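Local coordinates for hypothetical protein Atu1913 (Agrobacterium tumefaciens, PDB 2B1Y) that is of unknown function, a small, mostly beta-stranded protein that carries a DUF1883 domain and is found paired with a second copy in the crystal, at residues G37-F40 against Q41-T44. Sequence-based numbering, arbitrary orientation. Where two conformers were deposited one is given.
With SO4 (sulfate ion), chain D.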
loop_
_atom_site.group_PDB
_atom_site.type_symbol
_atom_site.label_atom_id
_atom_site.label_comp_id
_atom_site.label_asym_id
_atom_site.label_seq_id
_atom_site.Cartn_x
_atom_site.Cartn_y
_atom_site.Cartn_z
ATOM N N GLY A 37 7.824 6.694 -12.461
ATOM C CA GLY A 37 6.919 5.826 -13.204
ATOM C C GLY A 37 6.779 4.414 -12.629
ATOM O O GLY A 37 5.690 3.872 -12.582
ATOM N N ALA A 38 7.891 3.797 -12.231
ATOM C CA ALA A 38 7.829 2.452 -11.655
ATOM C C ALA A 38 6.926 2.464 -10.421
ATOM O O ALA A 38 6.130 1.561 -10.212
ATOM C CB ALA A 38 9.221 1.909 -11.321
ATOM N N ASN A 39 7.055 3.523 -9.626
ATOM C CA ASN A 39 6.255 3.659 -8.430
ATOM C C ASN A 39 4.811 4.010 -8.702
ATOM O O ASN A 39 3.938 3.579 -7.949
ATOM C CB ASN A 39 6.948 4.609 -7.488
ATOM C CG ASN A 39 8.170 3.946 -6.835
ATOM O OD1 ASN A 39 9.325 4.358 -7.020
ATOM N ND2 ASN A 39 7.909 2.914 -6.086
ATOM N N PHE A 40 4.553 4.745 -9.791
ATOM C CA PHE A 40 3.164 4.903 -10.225
ATOM C C PHE A 40 2.537 3.536 -10.592
ATOM O O PHE A 40 1.370 3.272 -10.322
ATOM C CB PHE A 40 3.015 5.919 -11.376
ATOM C CG PHE A 40 1.592 6.080 -11.837
ATOM C CD1 PHE A 40 0.630 6.586 -10.966
ATOM C CD2 PHE A 40 1.204 5.660 -13.105
ATOM C CE1 PHE A 40 -0.707 6.706 -11.359
ATOM C CE2 PHE A 40 -0.126 5.772 -13.525
ATOM C CZ PHE A 40 -1.081 6.307 -12.648
ATOM N N GLN A 41 3.319 2.654 -11.200
ATOM C CA GLN A 41 2.739 1.349 -11.499
ATOM C C GLN A 41 2.376 0.587 -10.214
ATOM O O GLN A 41 1.299 0.010 -10.126
ATOM C CB GLN A 41 3.662 0.545 -12.398
ATOM C CG GLN A 41 3.688 1.064 -13.842
ATOM C CD GLN A 41 2.294 1.047 -14.514
ATOM O OE1 GLN A 41 1.912 2.000 -15.224
ATOM N NE2 GLN A 41 1.531 -0.033 -14.280
ATOM N N ARG A 42 3.257 0.644 -9.212
ATOM C CA ARG A 42 2.969 0.101 -7.882
ATOM C C ARG A 42 1.715 0.744 -7.259
ATOM O O ARG A 42 0.824 0.043 -6.783
ATOM C CB ARG A 42 4.194 0.234 -6.971
ATOM C CG ARG A 42 5.418 -0.532 -7.480
ATOM C CD ARG A 42 6.611 -0.459 -6.539
ATOM N NE ARG A 42 7.738 -1.210 -7.095
ATOM C CZ ARG A 42 8.871 -0.674 -7.561
ATOM N NH1 ARG A 42 9.075 0.640 -7.550
ATOM N NH2 ARG A 42 9.809 -1.456 -8.058
ATOM N N PHE A 43 1.627 2.074 -7.273
ATOM C CA PHE A 43 0.446 2.756 -6.764
ATOM C C PHE A 43 -0.871 2.215 -7.381
ATOM O O PHE A 43 -1.837 1.941 -6.658
ATOM C CB PHE A 43 0.557 4.267 -7.028
ATOM C CG PHE A 43 -0.640 5.056 -6.580
ATOM C CD1 PHE A 43 -0.775 5.439 -5.239
ATOM C CD2 PHE A 43 -1.616 5.446 -7.499
ATOM C CE1 PHE A 43 -1.883 6.173 -4.817
ATOM C CE2 PHE A 43 -2.707 6.179 -7.069
ATOM C CZ PHE A 43 -2.813 6.560 -5.732
ATOM N N THR A 44 -0.907 2.056 -8.696
ATOM C CA THR A 44 -2.145 1.616 -9.353
ATOM C C THR A 44 -2.525 0.200 -8.916
ATOM O O THR A 44 -3.707 -0.137 -8.880
ATOM C CB THR A 44 -2.086 1.681 -10.890
ATOM O OG1 THR A 44 -1.189 0.679 -11.383
ATOM C CG2 THR A 44 -1.655 3.078 -11.359
HETATM S S SO4 D . 12.407 0.806 -9.393
HETATM O O1 SO4 D . 11.534 -0.194 -10.011
HETATM O O2 SO4 D . 11.596 1.749 -8.620
HETATM O O3 SO4 D . 13.350 0.151 -8.494
HETATM O O4 SO4 D . 13.152 1.514 -10.433
HETATM O O HOH W 1 4.383 4.301 -14.706
#
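Phe-43 N donates to Asn-39 O at 2.8 Å, the shortest of four i to i+4 backbone bonds that set the alpha-helical pattern here. This is the opening of helix 37-46, the single helix in a largely beta-stranded chain, and it follows directly on strand 30-36. The first of the four runs from Gln-41 N to Gly-37 O at 3.0 Å. A water is modelled 2.5 Å from the same Gly-37 O, suspiciously short, so that bond is doubtful; its link to Gln-41 OE1 is weak. The bend of the glutamine chain at chi2 (-59°) turns OE1 aside toward the Phe-40 ring, at whose edge the water lies. From Arg-42 the side chain runs back along the helix toward its N-terminal end, extended from CG to NE, and passes beside Ala-38. There the guanidinium forks onto a sulfate ion, probably from the crystallisation liquor: Arg-42 NH1 donates to sulfate O2 at 3.0 Å, almost perfectly straight (179°), while NH2 donates to O1 along a more bent path. Ala-38 CB packs against the same anion, 3.4 Å from sulfate O1. Further round the helix the character turns aromatic. Phe-40 and Phe-43 meet slantwise, CE1 of Phe-40 against CD2 of Phe-43, and both pack on Ile-74 of the second subunit. The Phe-40 ring also stacks with His-10 of its own chain and with His-72 of the second subunit, so this part of the helix lies at the dimer interface. Thr-44 has two conformers; in the one modelled here OG1 turns back to donate to Gln-41 O, one turn earlier, while CG2 comes over one face of the Phe-40 ring as a CH-pi contact, 3.8 Å from the centroid and displaced toward the CZ rim.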